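Local coordinates for sensor protein (Rhodopseudomonas palustris, PDB 2OOL) that senses light through a bound bilin chromophore in its phytochrome photosensory domain and probably relays the signal as a histidine kinase, at residues Y272-I284 / M295-S307. Sequence-based numbering, arbitrary orientation. Where two conformers were deposited one is given.
With LBV (3-[2-[(Z)-[3-(2-carboxyethyl)-5-[(Z)-(4-ethenyl-3-methyl-5-oxidanylidene-pyrrol-2-ylidene)methyl]-4-methyl-pyrrol-1-ium -2-ylidene]methyl]-5-[(Z)-[(3E)-3-ethylidene-4-methyl-5-oxidanylidene-pyrrolidin-2-ylidene]methyl]-4-methyl-1H-pyrrol-3- yl]propanoic acid), chain C.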
loop_
_atom_site.group_PDB
_atom_site.type_symbol
_atom_site.label_atom_id
_atom_site.label_comp_id
_atom_site.label_asym_id
_atom_site.label_seq_id
_atom_site.Cartn_x
_atom_site.Cartn_y
_atom_site.Cartn_z
ATOM N N TYR A 272 4.413 -16.517 -29.548
ATOM C CA TYR A 272 5.026 -15.203 -29.599
ATOM C C TYR A 272 6.019 -15.022 -28.464
ATOM O O TYR A 272 7.126 -14.505 -28.660
ATOM C CB TYR A 272 3.943 -14.144 -29.461
ATOM C CG TYR A 272 4.432 -12.715 -29.433
ATOM C CD1 TYR A 272 4.667 -12.056 -28.222
ATOM C CD2 TYR A 272 4.590 -12.002 -30.608
ATOM C CE1 TYR A 272 5.096 -10.739 -28.196
ATOM C CE2 TYR A 272 5.018 -10.674 -30.600
ATOM C CZ TYR A 272 5.270 -10.046 -29.399
ATOM O OH TYR A 272 5.682 -8.717 -29.415
ATOM N N MET A 273 5.603 -15.417 -27.261
ATOM C CA MET A 273 6.459 -15.258 -26.084
ATOM C C MET A 273 7.642 -16.221 -26.084
ATOM O O MET A 273 8.719 -15.864 -25.637
ATOM C CB MET A 273 5.648 -15.400 -24.813
ATOM C CG MET A 273 4.639 -14.306 -24.625
ATOM S SD MET A 273 5.405 -12.696 -24.531
ATOM C CE MET A 273 6.494 -12.941 -23.113
ATOM N N VAL A 274 7.450 -17.436 -26.584
ATOM C CA VAL A 274 8.575 -18.345 -26.802
ATOM C C VAL A 274 9.678 -17.676 -27.649
ATOM O O VAL A 274 10.884 -17.689 -27.280
ATOM C CB VAL A 274 8.097 -19.686 -27.428
ATOM C CG1 VAL A 274 9.276 -20.491 -27.945
ATOM C CG2 VAL A 274 7.309 -20.496 -26.398
ATOM N N ASN A 275 9.261 -17.047 -28.752
ATOM C CA ASN A 275 10.181 -16.325 -29.630
ATOM C C ASN A 275 10.773 -15.106 -28.975
ATOM O O ASN A 275 11.905 -14.719 -29.272
ATOM C CB ASN A 275 9.495 -15.936 -30.946
ATOM C CG ASN A 275 8.958 -17.151 -31.692
ATOM O OD1 ASN A 275 9.413 -18.278 -31.463
ATOM N ND2 ASN A 275 7.957 -16.942 -32.557
ATOM N N MET A 276 10.036 -14.501 -28.061
ATOM C CA MET A 276 10.574 -13.381 -27.269
ATOM C C MET A 276 11.707 -13.858 -26.333
ATOM O O MET A 276 12.541 -13.077 -25.938
ATOM C CB MET A 276 9.444 -12.794 -26.406
ATOM C CG MET A 276 9.666 -11.370 -25.901
ATOM S SD MET A 276 8.360 -10.255 -26.524
ATOM C CE MET A 276 9.317 -8.820 -26.984
ATOM N N GLY A 277 11.656 -15.132 -25.918
ATOM C CA GLY A 277 12.561 -15.651 -24.893
ATOM C C GLY A 277 12.209 -15.256 -23.461
ATOM O O GLY A 277 13.078 -15.224 -22.595
ATOM N N MET A 278 10.943 -14.964 -23.190
ATOM C CA MET A 278 10.539 -14.646 -21.838
ATOM C C MET A 278 9.428 -15.574 -21.456
ATOM O O MET A 278 8.401 -15.570 -22.138
ATOM C CB MET A 278 10.081 -13.189 -21.736
ATOM C CG MET A 278 11.188 -12.192 -21.906
ATOM S SD MET A 278 12.361 -12.078 -20.520
ATOM C CE MET A 278 13.354 -10.713 -20.981
ATOM N N HIS A 279 9.612 -16.366 -20.383
ATOM C CA HIS A 279 8.645 -17.431 -20.026
ATOM C C HIS A 279 7.611 -17.155 -18.929
ATOM O O HIS A 279 6.824 -18.032 -18.581
ATOM C CB HIS A 279 9.397 -18.732 -19.718
ATOM C CG HIS A 279 9.965 -19.386 -20.924
ATOM N ND1 HIS A 279 10.845 -18.739 -21.764
ATOM C CD2 HIS A 279 9.755 -20.607 -21.463
ATOM C CE1 HIS A 279 11.176 -19.545 -22.752
ATOM N NE2 HIS A 279 10.549 -20.691 -22.586
ATOM N N ALA A 280 7.612 -15.952 -18.383
ATOM C CA ALA A 280 6.521 -15.436 -17.512
ATOM C C ALA A 280 6.183 -14.072 -18.086
ATOM O O ALA A 280 7.092 -13.359 -18.512
ATOM C CB ALA A 280 6.995 -15.265 -16.029
ATOM N N ALA A 281 4.909 -13.728 -18.081
ATOM C CA ALA A 281 4.380 -12.451 -18.558
ATOM C C ALA A 281 3.246 -11.993 -17.634
ATOM O O ALA A 281 2.422 -12.797 -17.194
ATOM C CB ALA A 281 3.823 -12.608 -19.933
ATOM N N MET A 282 3.203 -10.699 -17.369
ATOM C CA MET A 282 2.080 -10.088 -16.669
ATOM C C MET A 282 1.849 -8.690 -17.204
ATOM O O MET A 282 2.813 -7.900 -17.349
ATOM C CB MET A 282 2.369 -9.962 -15.177
ATOM C CG MET A 282 1.247 -9.169 -14.441
ATOM S SD MET A 282 1.469 -9.106 -12.655
ATOM C CE MET A 282 2.986 -8.257 -12.516
ATOM N N SER A 283 0.597 -8.333 -17.419
ATOM C CA SER A 283 0.308 -6.991 -17.890
ATOM C C SER A 283 -0.922 -6.382 -17.228
ATOM O O SER A 283 -1.775 -7.078 -16.739
ATOM C CB SER A 283 0.253 -6.955 -19.436
ATOM O OG SER A 283 -0.646 -7.907 -19.983
ATOM N N ILE A 284 -0.905 -5.045 -17.164
ATOM C CA ILE A 284 -1.920 -4.221 -16.547
ATOM C C ILE A 284 -2.268 -3.139 -17.562
ATOM O O ILE A 284 -1.384 -2.423 -18.088
ATOM C CB ILE A 284 -1.411 -3.546 -15.250
ATOM C CG1 ILE A 284 -0.885 -4.564 -14.204
ATOM C CG2 ILE A 284 -2.458 -2.662 -14.659
ATOM C CD1 ILE A 284 0.594 -4.709 -14.239
ATOM N N MET A 295 -0.342 -0.195 -21.959
ATOM C CA MET A 295 -0.187 -1.330 -21.050
ATOM C C MET A 295 1.159 -1.259 -20.330
ATOM O O MET A 295 2.141 -0.789 -20.903
ATOM C CB MET A 295 -0.181 -2.646 -21.830
ATOM C CG MET A 295 -1.276 -2.826 -22.818
ATOM S SD MET A 295 -2.585 -3.955 -22.275
ATOM C CE MET A 295 -1.878 -5.475 -22.924
ATOM N N ILE A 296 1.174 -1.697 -19.075
ATOM C CA ILE A 296 2.392 -2.035 -18.358
ATOM C C ILE A 296 2.595 -3.513 -18.592
ATOM O O ILE A 296 1.758 -4.324 -18.230
ATOM C CB ILE A 296 2.264 -1.765 -16.856
ATOM C CG1 ILE A 296 1.815 -0.318 -16.639
ATOM C CG2 ILE A 296 3.586 -2.067 -16.151
ATOM C CD1 ILE A 296 1.944 0.187 -15.212
ATOM N N SER A 297 3.675 -3.843 -19.295
ATOM C CA SER A 297 3.994 -5.212 -19.669
ATOM C C SER A 297 5.261 -5.652 -18.922
ATOM O O SER A 297 6.296 -4.991 -19.005
ATOM C CB SER A 297 4.294 -5.261 -21.160
ATOM O OG SER A 297 4.606 -6.574 -21.619
ATOM N N CYS A 298 5.146 -6.767 -18.209
ATOM C CA CYS A 298 6.153 -7.279 -17.304
ATOM C C CYS A 298 6.619 -8.674 -17.795
ATOM O O CYS A 298 5.840 -9.584 -17.899
ATOM C CB CYS A 298 5.557 -7.391 -15.896
ATOM S SG CYS A 298 4.585 -5.971 -15.264
ATOM N N HIS A 299 7.908 -8.827 -18.083
ATOM C CA HIS A 299 8.434 -10.096 -18.564
ATOM C C HIS A 299 9.516 -10.634 -17.619
ATOM O O HIS A 299 10.261 -9.871 -16.999
ATOM C CB HIS A 299 9.090 -9.890 -19.920
ATOM C CG HIS A 299 8.133 -9.636 -21.035
ATOM N ND1 HIS A 299 8.551 -9.147 -22.259
ATOM C CD2 HIS A 299 6.779 -9.758 -21.107
ATOM C CE1 HIS A 299 7.493 -9.005 -23.044
ATOM N NE2 HIS A 299 6.412 -9.376 -22.375
ATOM N N ASN A 300 9.565 -11.955 -17.527
ATOM C CA ASN A 300 10.601 -12.638 -16.806
ATOM C C ASN A 300 11.178 -13.744 -17.692
ATOM O O ASN A 300 10.470 -14.361 -18.478
ATOM C CB ASN A 300 10.088 -13.193 -15.461
ATOM C CG ASN A 300 11.200 -13.238 -14.403
ATOM O OD1 ASN A 300 11.702 -12.198 -14.009
ATOM N ND2 ASN A 300 11.594 -14.443 -13.965
ATOM N N LEU A 301 12.466 -13.987 -17.559
ATOM C CA LEU A 301 13.109 -15.030 -18.337
ATOM C C LEU A 301 12.566 -16.394 -18.002
ATOM O O LEU A 301 12.325 -17.213 -18.901
ATOM C CB LEU A 301 14.615 -15.028 -18.070
ATOM C CG LEU A 301 15.474 -16.003 -18.912
ATOM C CD1 LEU A 301 15.742 -15.449 -20.331
ATOM C CD2 LEU A 301 16.785 -16.339 -18.202
ATOM N N THR A 302 12.370 -16.654 -16.709
ATOM C CA THR A 302 12.007 -17.999 -16.244
ATOM C C THR A 302 10.592 -17.913 -15.652
ATOM O O THR A 302 10.161 -16.836 -15.255
ATOM C CB THR A 302 13.060 -18.481 -15.178
ATOM O OG1 THR A 302 13.050 -17.546 -14.109
ATOM C CG2 THR A 302 14.526 -18.485 -15.745
ATOM N N PRO A 303 9.851 -19.029 -15.600
ATOM C CA PRO A 303 8.515 -18.979 -14.985
ATOM C C PRO A 303 8.433 -18.300 -13.608
ATOM O O PRO A 303 9.248 -18.540 -12.773
ATOM C CB PRO A 303 8.148 -20.452 -14.878
ATOM C CG PRO A 303 8.836 -21.080 -16.046
ATOM C CD PRO A 303 10.132 -20.356 -16.165
ATOM N N ARG A 304 7.399 -17.516 -13.342
ATOM C CA ARG A 304 7.289 -16.838 -12.063
ATOM C C ARG A 304 5.893 -16.305 -11.744
ATOM O O ARG A 304 5.281 -15.620 -12.597
ATOM C CB ARG A 304 8.234 -15.680 -12.064
ATOM C CG ARG A 304 8.234 -14.884 -10.776
ATOM C CD ARG A 304 9.421 -13.901 -10.765
ATOM N NE ARG A 304 9.367 -13.097 -9.547
ATOM C CZ ARG A 304 10.263 -13.133 -8.578
ATOM N NH1 ARG A 304 11.346 -13.874 -8.699
ATOM N NH2 ARG A 304 10.106 -12.369 -7.502
ATOM N N PHE A 305 5.453 -16.519 -10.499
ATOM C CA PHE A 305 4.111 -16.143 -10.070
ATOM C C PHE A 305 4.150 -14.889 -9.235
ATOM O O PHE A 305 5.095 -14.650 -8.502
ATOM C CB PHE A 305 3.468 -17.268 -9.257
ATOM C CG PHE A 305 2.026 -16.997 -8.847
ATOM C CD1 PHE A 305 1.692 -16.791 -7.509
ATOM C CD2 PHE A 305 1.018 -16.937 -9.799
ATOM C CE1 PHE A 305 0.393 -16.552 -7.125
ATOM C CE2 PHE A 305 -0.295 -16.686 -9.437
ATOM C CZ PHE A 305 -0.615 -16.495 -8.068
ATOM N N VAL A 306 3.108 -14.093 -9.357
ATOM C CA VAL A 306 2.940 -12.887 -8.584
ATOM C C VAL A 306 1.584 -12.992 -7.888
ATOM O O VAL A 306 0.556 -13.286 -8.542
ATOM C CB VAL A 306 3.008 -11.595 -9.516
ATOM C CG1 VAL A 306 2.856 -10.308 -8.703
ATOM C CG2 VAL A 306 4.311 -11.562 -10.270
ATOM N N SER A 307 1.565 -12.835 -6.563
ATOM C CA SER A 307 0.307 -13.093 -5.788
ATOM C C SER A 307 -0.806 -12.106 -6.113
ATOM O O SER A 307 -0.561 -11.049 -6.640
ATOM C CB SER A 307 0.563 -13.039 -4.285
ATOM O OG SER A 307 0.664 -11.685 -3.853
HETATM C C1A LBV C . 0.747 -11.958 -32.477
HETATM C C1B LBV C . -2.462 -12.294 -29.420
HETATM O O1B LBV C . -5.677 -14.946 -24.467
HETATM C C1C LBV C . -0.758 -9.948 -25.929
HETATM O O1C LBV C . 0.771 -9.546 -20.974
HETATM C C1D LBV C . 3.299 -7.545 -26.389
HETATM C C2A LBV C . -0.009 -12.378 -33.713
HETATM C C2B LBV C . -3.589 -12.699 -28.692
HETATM O O2B LBV C . -5.378 -13.040 -23.407
HETATM C C2C LBV C . -0.470 -9.317 -24.700
HETATM O O2C LBV C . 1.636 -11.162 -22.214
HETATM C C2D LBV C . 4.039 -6.581 -27.104
HETATM C C3A LBV C . -1.370 -12.645 -33.046
HETATM C C3B LBV C . -3.468 -12.207 -27.395
HETATM C C3C LBV C . 0.656 -8.537 -24.910
HETATM C C3D LBV C . 5.084 -6.215 -26.284
HETATM C C4A LBV C . -1.278 -12.375 -31.653
HETATM C C4B LBV C . -2.263 -11.445 -27.350
HETATM C C4C LBV C . 1.072 -8.715 -26.240
HETATM C C4D LBV C . 4.962 -6.963 -25.105
HETATM C CAA LBV C . -2.552 -13.075 -33.690
HETATM C CAB LBV C . -4.468 -12.449 -26.254
HETATM C CAC LBV C . -1.175 -9.390 -23.325
HETATM C CAD LBV C . 6.060 -5.310 -26.625
HETATM C CBA LBV C . -2.791 -13.329 -35.216
HETATM C CBB LBV C . -3.987 -13.509 -25.283
HETATM C CBC LBV C . -0.691 -10.638 -22.521
HETATM C CBD LBV C . 7.095 -4.944 -25.772
HETATM C CGB LBV C . -5.119 -13.855 -24.296
HETATM C CGC LBV C . 0.699 -10.439 -21.832
HETATM C CHB LBV C . -2.373 -12.573 -30.791
HETATM C CHC LBV C . -1.854 -10.816 -26.133
HETATM C CHD LBV C . 2.150 -8.129 -26.907
HETATM C CMA LBV C . 0.622 -13.669 -34.259
HETATM C CMB LBV C . -4.751 -13.574 -29.216
HETATM C CMC LBV C . 1.266 -7.664 -23.791
HETATM C CMD LBV C . 3.779 -5.997 -28.510
HETATM N N_A LBV C . -0.031 -11.978 -31.374
HETATM O O_A LBV C . 1.930 -11.631 -32.465
HETATM N N_B LBV C . -1.732 -11.541 -28.580
HETATM N N_C LBV C . 0.200 -9.564 -26.789
HETATM N N_D LBV C . 3.893 -7.749 -25.227
HETATM O O_D LBV C . 5.694 -6.945 -24.100
HETATM O O HOH W 1 3.362 -8.776 -20.371
#
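Met295 meets Ser283 and Ile284 in the antiparallel beta hairpin of the GAF domain, whose one face lines the bilin pocket. Its CE lies 4.0 Å from Ser283 OG and also touches the bilin. Ile296 pairs with Ile284 through two backbone hydrogen bonds; the Ile284 side chain reaches helix 308-332, and that of Ile296 touches Ile182. Ser297 faces the chromophore. A chi1 of -179° swings its OG away from the backbone N, and Ser297 OG donates to LBV O_D at 2.7 Å. This OG also accepts a bond from a water that donates to propionate oxygen LBV O1C. Cys298 turns to the other face, where its SG rests 3.9 Å from Met282 CE. His299 returns to the pocket. Met273 CE sits over one face of its imidazole, 3.9 Å from the ring centroid, a CH-pi contact. Met278 CG packs against His299 CB at 3.7 Å, and Arg181 NH1 hydrogen-bonds ND1. A glycine here would probably leave Arg181 and Met273 CE without their ring partner and open a gap beside LBV O_D. His279 and Ala280 both face Asn300, a classic beta bulge. Asn300 OD1 accepts from Asp180 N, while Asn300 ND2 donates to Thr302 O at 3.1 Å, nearly straight at 172°, with the oxygen in its amide plane.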